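Local coordinates for protein muramoyltetrapeptide carboxypeptidase (Oxalobacter formigenes OXCC13, PDB 6UUK) that probably cleaves the terminal D-amino acid from muramoyl tetrapeptides during cell-wall recycling, as an LD-carboxypeptidase of the serine peptidase family S66, at residues F244-H249 and F314-D319; I119-R124 and L147-S152; D213-L218 and G326-L331; A160-G165 and P236-G241; E250-V255 and N289-N294. One frame throughout, in Å; residues are numbered along the deposited sequence.

Interaction 1: F244-H249 and F314-D319; sequences FVEDIH and FGHTKD
E246 on strand 242-248 and G315 in the loop after strand 308-310 approach to 5.5 Å between their CA atoms, and the touching parts run 23° apart in direction. What joins them is the Glu-His half of the predicted Ser-His-Glu catalytic triad of the S66 peptidases: E246 and H316 are the expected charge relay residues, and S152, the expected nucleophile, lies beside H316. The E246 chain bends at its second torsion (chi2 80°), which carries the carboxylate to the loop. There H316 ND1 donates to E246 OE2 at 2.9 Å; the N-H angle of 123° makes this a weak bond, although OE2 lies near the ring plane, at its edge. The same oxygen is 3.4 Å from G315 CA, while OE1 has a weak bond from N222. Nearer the backbone, E246 CG rests 3.6 Å from F314 CE2; two residues earlier, the F244 ring turns its edge to the F314 face in an offset T-shaped pair with centroids 5.8 Å apart. On the other side of the carboxylate along the strand, I248 covers one face of the imidazole in a CH-pi contact, its CD1 lying 3.7 Å from the H316 ring centroid and 3.4 Å from H316 CG.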
# COMPACT_ATOMS: atom_id res chain seq x y z
N PHE B 244 -4.77 -5.27 -15.45
CA PHE B 244 -6.08 -5.07 -14.85
C PHE B 244 -5.96 -5.05 -13.33
O PHE B 244 -5.14 -5.76 -12.75
CB PHE B 244 -7.08 -6.16 -15.28
CG PHE B 244 -6.76 -7.53 -14.75
CD1 PHE B 244 -5.87 -8.36 -15.43
CD2 PHE B 244 -7.35 -8.00 -13.59
CE1 PHE B 244 -5.58 -9.62 -14.95
CE2 PHE B 244 -7.06 -9.26 -13.11
CZ PHE B 244 -6.17 -10.07 -13.79
N VAL B 245 -6.78 -4.21 -12.69
CA VAL B 245 -6.75 -4.03 -11.25
C VAL B 245 -8.17 -3.97 -10.71
O VAL B 245 -9.13 -3.69 -11.43
CB VAL B 245 -5.97 -2.76 -10.83
CG1 VAL B 245 -4.50 -2.90 -11.15
CG2 VAL B 245 -6.56 -1.53 -11.51
N GLU B 246 -8.30 -4.23 -9.41
CA GLU B 246 -9.57 -4.14 -8.70
C GLU B 246 -9.27 -4.05 -7.21
O GLU B 246 -8.18 -4.39 -6.75
CB GLU B 246 -10.49 -5.32 -9.01
CG GLU B 246 -9.87 -6.70 -8.78
CD GLU B 246 -9.89 -7.12 -7.32
OE1 GLU B 246 -8.94 -7.81 -6.89
OE2 GLU B 246 -10.84 -6.75 -6.60
N ASP B 247 -10.27 -3.59 -6.45
CA ASP B 247 -10.12 -3.43 -5.01
C ASP B 247 -11.49 -3.18 -4.40
O ASP B 247 -12.48 -2.96 -5.10
CB ASP B 247 -9.16 -2.28 -4.68
CG ASP B 247 -8.24 -2.61 -3.52
OD1 ASP B 247 -8.63 -3.44 -2.66
OD2 ASP B 247 -7.13 -2.04 -3.46
N ILE B 248 -11.53 -3.23 -3.06
CA ILE B 248 -12.73 -2.92 -2.29
C ILE B 248 -12.32 -2.17 -1.03
O ILE B 248 -11.16 -2.19 -0.61
CB ILE B 248 -13.54 -4.18 -1.91
CG1 ILE B 248 -12.61 -5.26 -1.34
CG2 ILE B 248 -14.34 -4.69 -3.10
CD1 ILE B 248 -13.34 -6.41 -0.68
N HIS B 249 -13.31 -1.52 -0.41
CA HIS B 249 -13.13 -0.72 0.80
C HIS B 249 -12.14 0.43 0.60
O HIS B 249 -11.55 0.91 1.57
CB HIS B 249 -12.69 -1.57 1.99
CG HIS B 249 -13.38 -2.90 2.09
ND1 HIS B 249 -14.74 -3.02 2.17
CD2 HIS B 249 -12.88 -4.16 2.13
CE1 HIS B 249 -15.06 -4.30 2.25
NE2 HIS B 249 -13.95 -5.01 2.23
N PHE B 314 -14.93 -7.66 -12.91
CA PHE B 314 -14.10 -8.49 -12.05
C PHE B 314 -13.79 -7.73 -10.77
O PHE B 314 -13.50 -6.53 -10.80
CB PHE B 314 -12.80 -8.91 -12.75
CG PHE B 314 -11.89 -9.72 -11.88
CD1 PHE B 314 -12.15 -11.06 -11.64
CD2 PHE B 314 -10.78 -9.14 -11.29
CE1 PHE B 314 -11.32 -11.81 -10.84
CE2 PHE B 314 -9.95 -9.89 -10.48
CZ PHE B 314 -10.22 -11.22 -10.26
N GLY B 315 -13.85 -8.44 -9.65
CA GLY B 315 -13.58 -7.85 -8.36
C GLY B 315 -14.19 -8.70 -7.26
O GLY B 315 -14.50 -9.87 -7.46
N HIS B 316 -14.37 -8.07 -6.10
CA HIS B 316 -15.01 -8.73 -4.97
C HIS B 316 -16.53 -8.59 -5.04
O HIS B 316 -17.18 -8.17 -4.09
CB HIS B 316 -14.48 -8.18 -3.65
CG HIS B 316 -13.01 -8.41 -3.45
ND1 HIS B 316 -12.05 -7.77 -4.20
CD2 HIS B 316 -12.34 -9.21 -2.59
CE1 HIS B 316 -10.85 -8.17 -3.81
NE2 HIS B 316 -11.00 -9.04 -2.83
N THR B 317 -17.09 -8.95 -6.19
CA THR B 317 -18.52 -8.90 -6.43
C THR B 317 -19.07 -10.31 -6.59
O THR B 317 -18.33 -11.28 -6.75
CB THR B 317 -18.83 -8.08 -7.69
OG1 THR B 317 -18.17 -8.66 -8.82
CG2 THR B 317 -18.36 -6.64 -7.52
N LYS B 318 -20.40 -10.41 -6.52
CA LYS B 318 -21.05 -11.71 -6.71
C LYS B 318 -20.76 -12.26 -8.10
O LYS B 318 -20.39 -13.43 -8.25
CB LYS B 318 -22.55 -11.58 -6.48
CG LYS B 318 -23.35 -12.77 -6.98
CD LYS B 318 -24.84 -12.58 -6.76
CE LYS B 318 -25.63 -13.73 -7.37
NZ LYS B 318 -27.09 -13.57 -7.13
N ASP B 319 -20.93 -11.44 -9.13
CA ASP B 319 -20.64 -11.84 -10.50
C ASP B 319 -19.23 -11.42 -10.87
O ASP B 319 -18.91 -10.22 -10.90
CB ASP B 319 -21.66 -11.22 -11.46
CG ASP B 319 -22.99 -11.93 -11.43
OD1 ASP B 319 -23.30 -12.58 -10.41
OD2 ASP B 319 -23.73 -11.84 -12.44

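Interaction 2: I119-R124 and L147-S152; sequences IVIALR and LFVGHS
V120 and F148 lie side by side and point the same way, with V120 CG1 3.6 Å from F148 CD1, and form the apolar centre on one face of this parallel strand pair. On the opposite face V149 fits between two isoleucines. Its CG2 sits between the backbone N and the carbonyl carbon, with CG1 beside the N (chi1 -57°); this sets CG2 3.7 Å from I121 CB and leaves CG1 4.2 Å from I119 CG2. Helix 185-196 covers that face through M195 and F191, whereas F148 meets F157 of helix 155-163. Between the two faces runs the backbone pairing. V120 N donates to L147 O at 2.9 Å and nearly straight (171°), and V149 N returns a bond of 2.9 Å to V120 O. The next one, A122 N to V149 O at 3.5 Å, is weak, for the strands splay apart toward G150. Strands 119-122 and 147-150, with helix 138-142 between them in the chain, form a beta-alpha-beta crossover in the core of the N-terminal domain. Past G150 the chain leaves the sheet for H151 and S152, the predicted nucleophile, whose positive phi (61°) just before helix 155-163 is consistent with a nucleophile elbow. Tight hydrogen bonding and apolar packing at the strand starts thus give way to polar groups at the C-terminal ends of the strands, where S152 sits.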
# COMPACT_ATOMS: atom_id res chain seq x y z
N ILE B 119 -6.60 -28.55 -10.72
CA ILE B 119 -6.88 -27.17 -10.35
C ILE B 119 -6.61 -27.01 -8.86
O ILE B 119 -6.90 -27.91 -8.07
CB ILE B 119 -8.33 -26.77 -10.69
CG1 ILE B 119 -8.64 -27.09 -12.15
CG2 ILE B 119 -8.57 -25.30 -10.41
CD1 ILE B 119 -10.07 -26.81 -12.55
N VAL B 120 -6.03 -25.87 -8.49
CA VAL B 120 -5.73 -25.55 -7.09
C VAL B 120 -6.42 -24.24 -6.76
O VAL B 120 -6.09 -23.19 -7.34
CB VAL B 120 -4.22 -25.47 -6.83
CG1 VAL B 120 -3.96 -25.00 -5.42
CG2 VAL B 120 -3.57 -26.82 -7.08
N ILE B 121 -7.36 -24.28 -5.82
CA ILE B 121 -8.16 -23.12 -5.44
C ILE B 121 -7.78 -22.70 -4.03
O ILE B 121 -7.51 -23.54 -3.17
CB ILE B 121 -9.67 -23.41 -5.56
CG1 ILE B 121 -10.49 -22.16 -5.23
CG2 ILE B 121 -10.07 -24.58 -4.66
CD1 ILE B 121 -11.96 -22.30 -5.53
N ALA B 122 -7.74 -21.39 -3.80
CA ALA B 122 -7.42 -20.84 -2.49
C ALA B 122 -8.68 -20.72 -1.64
O ALA B 122 -9.79 -20.55 -2.16
CB ALA B 122 -6.75 -19.47 -2.63
N LEU B 123 -8.50 -20.83 -0.32
CA LEU B 123 -9.63 -20.73 0.60
C LEU B 123 -10.08 -19.28 0.76
O LEU B 123 -11.16 -18.90 0.30
CB LEU B 123 -9.25 -21.34 1.95
CG LEU B 123 -10.39 -21.47 2.97
CD1 LEU B 123 -11.43 -22.47 2.49
CD2 LEU B 123 -9.85 -21.87 4.34
N ARG B 124 -9.26 -18.46 1.41
CA ARG B 124 -9.55 -17.05 1.61
C ARG B 124 -8.44 -16.19 1.02
O ARG B 124 -7.39 -16.69 0.59
CB ARG B 124 -9.73 -16.72 3.09
CG ARG B 124 -11.14 -16.93 3.61
CD ARG B 124 -11.41 -16.08 4.84
NE ARG B 124 -12.83 -16.06 5.19
CZ ARG B 124 -13.73 -15.28 4.60
NH1 ARG B 124 -13.36 -14.45 3.64
NH2 ARG B 124 -15.00 -15.33 4.98
N LEU B 147 -3.31 -25.63 -12.15
CA LEU B 147 -4.05 -24.43 -12.54
C LEU B 147 -4.51 -23.73 -11.27
O LEU B 147 -5.55 -24.05 -10.70
CB LEU B 147 -5.22 -24.78 -13.45
CG LEU B 147 -4.96 -24.86 -14.96
CD1 LEU B 147 -3.86 -25.85 -15.31
CD2 LEU B 147 -6.25 -25.22 -15.70
N PHE B 148 -3.71 -22.77 -10.81
CA PHE B 148 -4.01 -22.04 -9.58
C PHE B 148 -5.03 -20.94 -9.85
O PHE B 148 -4.88 -20.17 -10.80
CB PHE B 148 -2.73 -21.45 -8.99
CG PHE B 148 -1.72 -22.48 -8.58
CD1 PHE B 148 -1.69 -22.95 -7.28
CD2 PHE B 148 -0.80 -22.97 -9.48
CE1 PHE B 148 -0.76 -23.90 -6.89
CE2 PHE B 148 0.14 -23.92 -9.10
CZ PHE B 148 0.16 -24.38 -7.80
N VAL B 149 -6.06 -20.87 -9.02
CA VAL B 149 -7.09 -19.85 -9.12
C VAL B 149 -7.22 -19.15 -7.78
O VAL B 149 -6.90 -19.70 -6.73
CB VAL B 149 -8.45 -20.43 -9.57
CG1 VAL B 149 -8.31 -21.15 -10.91
CG2 VAL B 149 -9.01 -21.36 -8.52
N GLY B 150 -7.69 -17.91 -7.82
CA GLY B 150 -7.87 -17.12 -6.62
C GLY B 150 -7.80 -15.64 -6.93
O GLY B 150 -7.55 -15.23 -8.06
N HIS B 151 -8.02 -14.85 -5.89
CA HIS B 151 -7.98 -13.39 -6.00
C HIS B 151 -7.70 -12.82 -4.61
O HIS B 151 -7.35 -13.55 -3.68
CB HIS B 151 -9.29 -12.85 -6.59
CG HIS B 151 -10.48 -13.06 -5.71
ND1 HIS B 151 -11.25 -14.21 -5.75
CD2 HIS B 151 -11.05 -12.26 -4.77
CE1 HIS B 151 -12.23 -14.11 -4.87
NE2 HIS B 151 -12.13 -12.94 -4.27
N SER B 152 -7.85 -11.50 -4.48
CA SER B 152 -7.63 -10.77 -3.23
C SER B 152 -6.18 -10.95 -2.83
O SER B 152 -5.29 -10.62 -3.63
CB SER B 152 -8.67 -11.22 -2.20
OG SER B 152 -8.46 -10.57 -0.96

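Interaction 3: D213-L218 and G326-L331; sequences DVEGTL and GGRAHL
G216 and A329 form a hydrogen-bonded pair of the antiparallel strands 213-222 and 328-333, flanked by the non-hydrogen-bonded pairs E215-H330 and T217-R328. A329 N reaches G216 O at 2.8 Å. Beyond G216, L218 N donates to G327 O and G326 N to L218 O, the latter at 2.6 Å. The apolar contacts are L218 CB with A329 CB at 3.6 Å and V214 CG2 beside L331 CB; V214 and L331 also touch I242 of strand 242-248. E215 and H330 share a polar face. CG of H330 stands anti to its N (chi1 -175°), which brings ND1 to V214 O at 3.1 Å, with that oxygen in the ring plane and the N-H at 157°. L331 N holds V214 O from the opposite face of its carbonyl plane, at 3.0 Å. E215 OE1 lies over one face of the imidazole, and D213 OD1 is 3.8 Å from H330 CE1. A leucine in place of H330 would probably leave V214 O with L331 N as its one firm donor in this strand pair and E215 without its ring. Since E215 and R328 keep their charges 4.8 Å apart (OE2 to NE), backbone and H330 bonds rather than ion pairing hold this partly exposed strand pair.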
# COMPACT_ATOMS: atom_id res chain seq x y z
N ASP B 213 -7.30 -0.85 -29.37
CA ASP B 213 -7.22 -2.12 -30.08
C ASP B 213 -5.84 -2.73 -29.88
O ASP B 213 -5.08 -2.90 -30.83
CB ASP B 213 -7.51 -1.92 -31.57
CG ASP B 213 -7.73 -3.23 -32.31
OD1 ASP B 213 -8.80 -3.84 -32.12
OD2 ASP B 213 -6.83 -3.64 -33.07
N VAL B 214 -5.52 -3.05 -28.63
CA VAL B 214 -4.20 -3.54 -28.28
C VAL B 214 -4.25 -5.04 -28.06
O VAL B 214 -5.31 -5.65 -28.00
CB VAL B 214 -3.64 -2.81 -27.03
CG1 VAL B 214 -3.43 -1.33 -27.33
CG2 VAL B 214 -4.57 -2.99 -25.85
N GLU B 215 -3.07 -5.65 -27.92
CA GLU B 215 -2.96 -7.09 -27.70
C GLU B 215 -1.66 -7.37 -26.98
O GLU B 215 -0.58 -7.05 -27.50
CB GLU B 215 -3.03 -7.86 -29.02
CG GLU B 215 -2.79 -9.36 -28.89
CD GLU B 215 -2.95 -10.09 -30.20
OE1 GLU B 215 -3.60 -9.54 -31.12
OE2 GLU B 215 -2.44 -11.22 -30.32
N GLY B 216 -1.74 -7.95 -25.79
CA GLY B 216 -0.56 -8.23 -25.01
C GLY B 216 -0.84 -9.25 -23.93
O GLY B 216 -1.90 -9.88 -23.90
N THR B 217 0.14 -9.41 -23.04
CA THR B 217 0.04 -10.37 -21.95
C THR B 217 -0.86 -9.82 -20.85
O THR B 217 -0.60 -8.74 -20.31
CB THR B 217 1.42 -10.70 -21.40
OG1 THR B 217 2.25 -11.20 -22.45
CG2 THR B 217 1.32 -11.75 -20.29
N LEU B 218 -1.92 -10.55 -20.53
CA LEU B 218 -2.85 -10.13 -19.49
C LEU B 218 -2.30 -10.51 -18.12
O LEU B 218 -1.88 -11.65 -17.90
CB LEU B 218 -4.22 -10.77 -19.70
CG LEU B 218 -5.34 -10.32 -18.76
CD1 LEU B 218 -5.68 -8.86 -18.99
CD2 LEU B 218 -6.57 -11.20 -18.92
N GLY B 326 -1.32 -14.07 -17.19
CA GLY B 326 -0.23 -14.57 -18.00
C GLY B 326 -0.62 -14.99 -19.40
O GLY B 326 0.26 -15.33 -20.19
N GLY B 327 -1.91 -14.97 -19.72
CA GLY B 327 -2.37 -15.33 -21.04
C GLY B 327 -2.15 -14.23 -22.05
O GLY B 327 -1.55 -13.19 -21.78
N ARG B 328 -2.67 -14.46 -23.25
CA ARG B 328 -2.53 -13.54 -24.38
C ARG B 328 -3.90 -12.90 -24.61
O ARG B 328 -4.81 -13.53 -25.15
CB ARG B 328 -2.03 -14.28 -25.61
CG ARG B 328 -1.80 -13.41 -26.83
CD ARG B 328 -1.12 -14.22 -27.92
NE ARG B 328 -1.82 -15.48 -28.16
CZ ARG B 328 -1.26 -16.55 -28.71
NH1 ARG B 328 0.01 -16.52 -29.08
NH2 ARG B 328 -1.97 -17.66 -28.89
N ALA B 329 -4.03 -11.64 -24.20
CA ALA B 329 -5.30 -10.93 -24.24
C ALA B 329 -5.38 -10.04 -25.48
O ALA B 329 -4.37 -9.61 -26.03
CB ALA B 329 -5.49 -10.07 -22.99
N HIS B 330 -6.62 -9.78 -25.91
CA HIS B 330 -6.90 -8.92 -27.06
C HIS B 330 -7.99 -7.94 -26.63
O HIS B 330 -9.17 -8.31 -26.58
CB HIS B 330 -7.33 -9.74 -28.27
CG HIS B 330 -7.53 -8.92 -29.51
ND1 HIS B 330 -7.14 -7.60 -29.61
CD2 HIS B 330 -8.07 -9.24 -30.71
CE1 HIS B 330 -7.44 -7.14 -30.81
NE2 HIS B 330 -8.00 -8.11 -31.50
N LEU B 331 -7.60 -6.71 -26.31
CA LEU B 331 -8.53 -5.71 -25.82
C LEU B 331 -9.06 -4.86 -26.97
O LEU B 331 -8.28 -4.33 -27.76
CB LEU B 331 -7.86 -4.82 -24.77
CG LEU B 331 -8.74 -3.75 -24.13
CD1 LEU B 331 -9.95 -4.38 -23.46
CD2 LEU B 331 -7.94 -2.93 -23.13

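Interaction 4: A160-G165 and P236-G241; sequences ALLKHG and PDISGG
L162, on the last turn of helix 155-163, meets the loop before strand 242-248 with every atom beyond its backbone except one methyl. CB lies 4.0 Å from P236 CG. With CG anti to the backbone N (chi1 -172°), the chain is directed across the proline ring at about a right angle, and CG sits 4.0 Å from P236 CB. At the tip CD2 touches both P236 CB and I238 CD1, the latter 3.9 Å away, while CD1 turns to G326 CA. W219 of strand 213-222 touches both L162 and I238. Alongside, K163 lays its CD 3.9 Å from P236 CA and bends so that NZ comes 4.0 Å from D237 CB; its distance of 5.1 Å to D237 OD2 falls short of a salt bridge. H164 ND1 bonds back to A160 O, and G165 at positive phi closes the turn. A helix C-terminus ended by a Schellman motif is thereby packed against a loop of the C-terminal domain, an apolar domain-domain junction of the two-domain LD-carboxypeptidase fold.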
# COMPACT_ATOMS: atom_id res chain seq x y z
N ALA B 160 4.24 -14.05 -8.29
CA ALA B 160 5.47 -14.82 -8.21
C ALA B 160 5.46 -15.99 -9.20
O ALA B 160 6.51 -16.34 -9.74
CB ALA B 160 5.70 -15.32 -6.79
N LEU B 161 4.29 -16.59 -9.43
CA LEU B 161 4.18 -17.60 -10.48
C LEU B 161 4.45 -17.00 -11.85
O LEU B 161 5.15 -17.59 -12.67
CB LEU B 161 2.80 -18.25 -10.44
CG LEU B 161 2.56 -19.35 -9.40
CD1 LEU B 161 1.17 -19.94 -9.58
CD2 LEU B 161 3.63 -20.42 -9.51
N LEU B 162 3.89 -15.81 -12.11
CA LEU B 162 4.15 -15.14 -13.37
C LEU B 162 5.60 -14.66 -13.46
O LEU B 162 6.14 -14.55 -14.57
CB LEU B 162 3.19 -13.96 -13.55
CG LEU B 162 3.21 -13.27 -14.91
CD1 LEU B 162 2.89 -14.27 -16.02
CD2 LEU B 162 2.23 -12.12 -14.93
N LYS B 163 6.22 -14.37 -12.32
CA LYS B 163 7.64 -14.02 -12.33
C LYS B 163 8.50 -15.18 -12.80
O LYS B 163 9.58 -14.97 -13.38
CB LYS B 163 8.07 -13.57 -10.93
CG LYS B 163 9.48 -13.02 -10.85
CD LYS B 163 9.64 -11.79 -11.75
CE LYS B 163 11.06 -11.26 -11.70
NZ LYS B 163 11.24 -10.07 -12.58
N HIS B 164 8.04 -16.41 -12.59
CA HIS B 164 8.74 -17.60 -13.04
C HIS B 164 8.17 -18.16 -14.34
O HIS B 164 8.68 -19.18 -14.84
CB HIS B 164 8.71 -18.68 -11.95
CG HIS B 164 9.46 -18.31 -10.71
ND1 HIS B 164 9.10 -17.24 -9.92
CD2 HIS B 164 10.54 -18.86 -10.12
CE1 HIS B 164 9.93 -17.15 -8.90
NE2 HIS B 164 10.82 -18.12 -9.00
N GLY B 165 7.14 -17.54 -14.90
CA GLY B 165 6.60 -17.96 -16.17
C GLY B 165 5.49 -18.98 -16.07
O GLY B 165 5.40 -19.90 -16.88
N PRO B 236 6.31 -9.14 -11.49
CA PRO B 236 6.63 -9.59 -12.85
C PRO B 236 7.08 -8.43 -13.72
O PRO B 236 6.68 -7.28 -13.52
CB PRO B 236 5.30 -10.18 -13.34
CG PRO B 236 4.53 -10.48 -12.10
CD PRO B 236 4.92 -9.42 -11.12
N ASP B 237 7.92 -8.75 -14.70
CA ASP B 237 8.48 -7.76 -15.61
C ASP B 237 7.83 -7.90 -16.98
O ASP B 237 8.46 -8.26 -17.98
CB ASP B 237 9.99 -7.91 -15.68
CG ASP B 237 10.67 -6.75 -16.37
OD1 ASP B 237 9.98 -5.79 -16.80
OD2 ASP B 237 11.91 -6.78 -16.47
N ILE B 238 6.53 -7.62 -17.00
CA ILE B 238 5.73 -7.69 -18.22
C ILE B 238 5.93 -6.41 -19.01
O ILE B 238 5.70 -5.31 -18.51
CB ILE B 238 4.24 -7.90 -17.87
CG1 ILE B 238 4.08 -9.13 -16.98
CG2 ILE B 238 3.40 -8.06 -19.13
CD1 ILE B 238 4.57 -10.41 -17.61
N SER B 239 6.37 -6.56 -20.26
CA SER B 239 6.63 -5.43 -21.15
C SER B 239 5.56 -5.44 -22.23
O SER B 239 5.46 -6.41 -22.99
CB SER B 239 8.03 -5.52 -21.75
OG SER B 239 8.23 -4.50 -22.72
N GLY B 240 4.77 -4.38 -22.29
CA GLY B 240 3.74 -4.28 -23.32
C GLY B 240 2.54 -5.18 -23.10
O GLY B 240 2.00 -5.72 -24.07
N GLY B 241 2.11 -5.34 -21.85
CA GLY B 241 0.97 -6.17 -21.53
C GLY B 241 -0.28 -5.35 -21.23
O GLY B 241 -0.28 -4.12 -21.27

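Interaction 5: E250-V255 and N289-N294; sequences EHPYRV and NGYDFN
Y291 has its CG anti to the backbone N (chi1 -172°), which swings the phenol toward the first turn of helix 252-264, where it meets P252 and Y253. CE1 of the Y291 ring does most of the touching: it is 4.0 Å from P252 CB, 4.1 Å from Y253 CB and 3.8 Å from Y253 N, which faces the ring edge. H251 also comes in at an edge, its CE1 4.4 Å from Y291 CD1. Further along, P252 CB packs 3.7 Å from D292 O, just before helix 293-303. Two helix starts therefore lie together, each with its own N-cap residue: H251, whose O accepts from V255 N at 3.1 Å, and D292, whose OD1 caps A295 N. H251 is further tied through NE2 to D288, and Y291 OH has a weak bond to E256. An alanine here instead of Y291 is likely to open a gap beside P252 and Y253 CB and to deprive E256 of that hydroxyl. Y253 CG lies between its backbone N and carbonyl carbon (chi1 82°), turning its ring away from Y291; that ring makes a cation-pi contact with R96 of the second subunit, and E95 of the same subunit packs on Y291.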
# COMPACT_ATOMS: atom_id res chain seq x y z
N GLU B 250 -11.95 0.88 -0.64
CA GLU B 250 -10.94 1.89 -0.95
C GLU B 250 -11.62 3.15 -1.46
O GLU B 250 -12.36 3.11 -2.45
CB GLU B 250 -9.95 1.36 -1.99
CG GLU B 250 -9.23 0.09 -1.58
CD GLU B 250 -8.50 0.22 -0.26
OE1 GLU B 250 -7.89 1.29 -0.02
OE2 GLU B 250 -8.53 -0.74 0.53
N HIS B 251 -11.36 4.26 -0.79
CA HIS B 251 -11.74 5.56 -1.31
C HIS B 251 -10.96 5.84 -2.60
O HIS B 251 -9.80 5.43 -2.73
CB HIS B 251 -11.47 6.65 -0.28
CG HIS B 251 -12.26 7.91 -0.48
ND1 HIS B 251 -11.91 8.87 -1.41
CD2 HIS B 251 -13.37 8.37 0.14
CE1 HIS B 251 -12.78 9.86 -1.35
NE2 HIS B 251 -13.68 9.58 -0.42
N PRO B 252 -11.58 6.51 -3.58
CA PRO B 252 -10.89 6.76 -4.86
C PRO B 252 -9.53 7.43 -4.74
O PRO B 252 -8.69 7.28 -5.63
CB PRO B 252 -11.89 7.66 -5.61
CG PRO B 252 -12.97 8.02 -4.62
CD PRO B 252 -12.99 6.90 -3.64
N TYR B 253 -9.28 8.18 -3.66
CA TYR B 253 -7.95 8.74 -3.47
C TYR B 253 -6.95 7.65 -3.07
O TYR B 253 -5.77 7.76 -3.40
CB TYR B 253 -7.98 9.87 -2.43
CG TYR B 253 -7.93 9.43 -0.98
CD1 TYR B 253 -6.72 9.27 -0.32
CD2 TYR B 253 -9.10 9.22 -0.26
CE1 TYR B 253 -6.67 8.89 1.01
CE2 TYR B 253 -9.06 8.83 1.07
CZ TYR B 253 -7.85 8.67 1.70
OH TYR B 253 -7.81 8.29 3.02
N ARG B 254 -7.41 6.62 -2.36
CA ARG B 254 -6.55 5.47 -2.10
C ARG B 254 -6.29 4.67 -3.37
O ARG B 254 -5.24 4.04 -3.51
CB ARG B 254 -7.17 4.57 -1.03
CG ARG B 254 -7.58 5.30 0.24
CD ARG B 254 -8.23 4.34 1.23
NE ARG B 254 -8.77 5.04 2.39
CZ ARG B 254 -8.09 5.24 3.52
NH1 ARG B 254 -6.85 4.80 3.63
NH2 ARG B 254 -8.66 5.88 4.53
N VAL B 255 -7.24 4.70 -4.31
CA VAL B 255 -7.04 4.03 -5.59
C VAL B 255 -6.03 4.80 -6.43
O VAL B 255 -5.11 4.21 -7.02
CB VAL B 255 -8.38 3.87 -6.33
CG1 VAL B 255 -8.18 3.17 -7.66
CG2 VAL B 255 -9.38 3.11 -5.46
N ASN B 289 -15.91 17.39 -2.02
CA ASN B 289 -16.21 18.57 -2.83
C ASN B 289 -16.18 18.24 -4.32
O ASN B 289 -15.51 18.89 -5.12
CB ASN B 289 -15.25 19.71 -2.50
CG ASN B 289 -15.73 21.05 -3.04
OD1 ASN B 289 -16.92 21.25 -3.26
ND2 ASN B 289 -14.80 21.97 -3.26
N GLY B 290 -16.93 17.20 -4.69
CA GLY B 290 -17.00 16.77 -6.07
C GLY B 290 -16.00 15.71 -6.47
O GLY B 290 -16.06 15.23 -7.61
N TYR B 291 -15.08 15.34 -5.58
CA TYR B 291 -14.10 14.31 -5.90
C TYR B 291 -14.74 12.93 -5.77
O TYR B 291 -15.39 12.63 -4.76
CB TYR B 291 -12.88 14.41 -4.98
CG TYR B 291 -11.74 13.50 -5.38
CD1 TYR B 291 -11.63 12.22 -4.85
CD2 TYR B 291 -10.78 13.93 -6.28
CE1 TYR B 291 -10.59 11.39 -5.22
CE2 TYR B 291 -9.73 13.10 -6.65
CZ TYR B 291 -9.65 11.83 -6.11
OH TYR B 291 -8.61 11.01 -6.48
N ASP B 292 -14.55 12.10 -6.79
CA ASP B 292 -15.13 10.76 -6.81
C ASP B 292 -14.30 9.91 -7.77
O ASP B 292 -13.13 10.20 -8.02
CB ASP B 292 -16.62 10.82 -7.19
CG ASP B 292 -16.87 11.68 -8.41
OD1 ASP B 292 -15.89 12.16 -9.02
OD2 ASP B 292 -18.05 11.88 -8.76
N PHE B 293 -14.92 8.85 -8.30
CA PHE B 293 -14.21 7.98 -9.24
C PHE B 293 -14.05 8.65 -10.60
O PHE B 293 -13.03 8.44 -11.27
CB PHE B 293 -14.95 6.65 -9.38
CG PHE B 293 -14.08 5.52 -9.86
CD1 PHE B 293 -13.48 4.67 -8.95
CD2 PHE B 293 -13.87 5.32 -11.21
CE1 PHE B 293 -12.68 3.63 -9.38
CE2 PHE B 293 -13.07 4.27 -11.64
CZ PHE B 293 -12.48 3.43 -10.73
N ASN B 294 -15.03 9.45 -11.02
CA ASN B 294 -14.92 10.12 -12.32
C ASN B 294 -13.84 11.19 -12.30
O ASN B 294 -13.07 11.31 -13.26
CB ASN B 294 -16.27 10.73 -12.70
CG ASN B 294 -17.33 9.69 -12.98
OD1 ASN B 294 -17.03 8.60 -13.47
ND2 ASN B 294 -18.58 10.01 -12.68

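Interactions 1 and 2 are buried and lie about 15 Å apart between centres; they meet where H316 NE2 comes 3.2 Å from S152 CB, so the predicted triad is assembled across the domain boundary. Interaction 3 extends the same C-terminal sheet as interaction 1 and joins it through F244 and L218, but is only partly buried. Interaction 4 is a surface contact between the N- and C-terminal domains, adjoining interactions 2 and 3. Interaction 5, partly buried, is farthest from the chain centre and reaches the second subunit. Interaction 2 combines backbone bonds with apolar packing, 3 backbone bonds with a polar face, 1 a weak carboxylate-imidazole bond with aromatic contacts; 4 and 5 rest on side-chain packing.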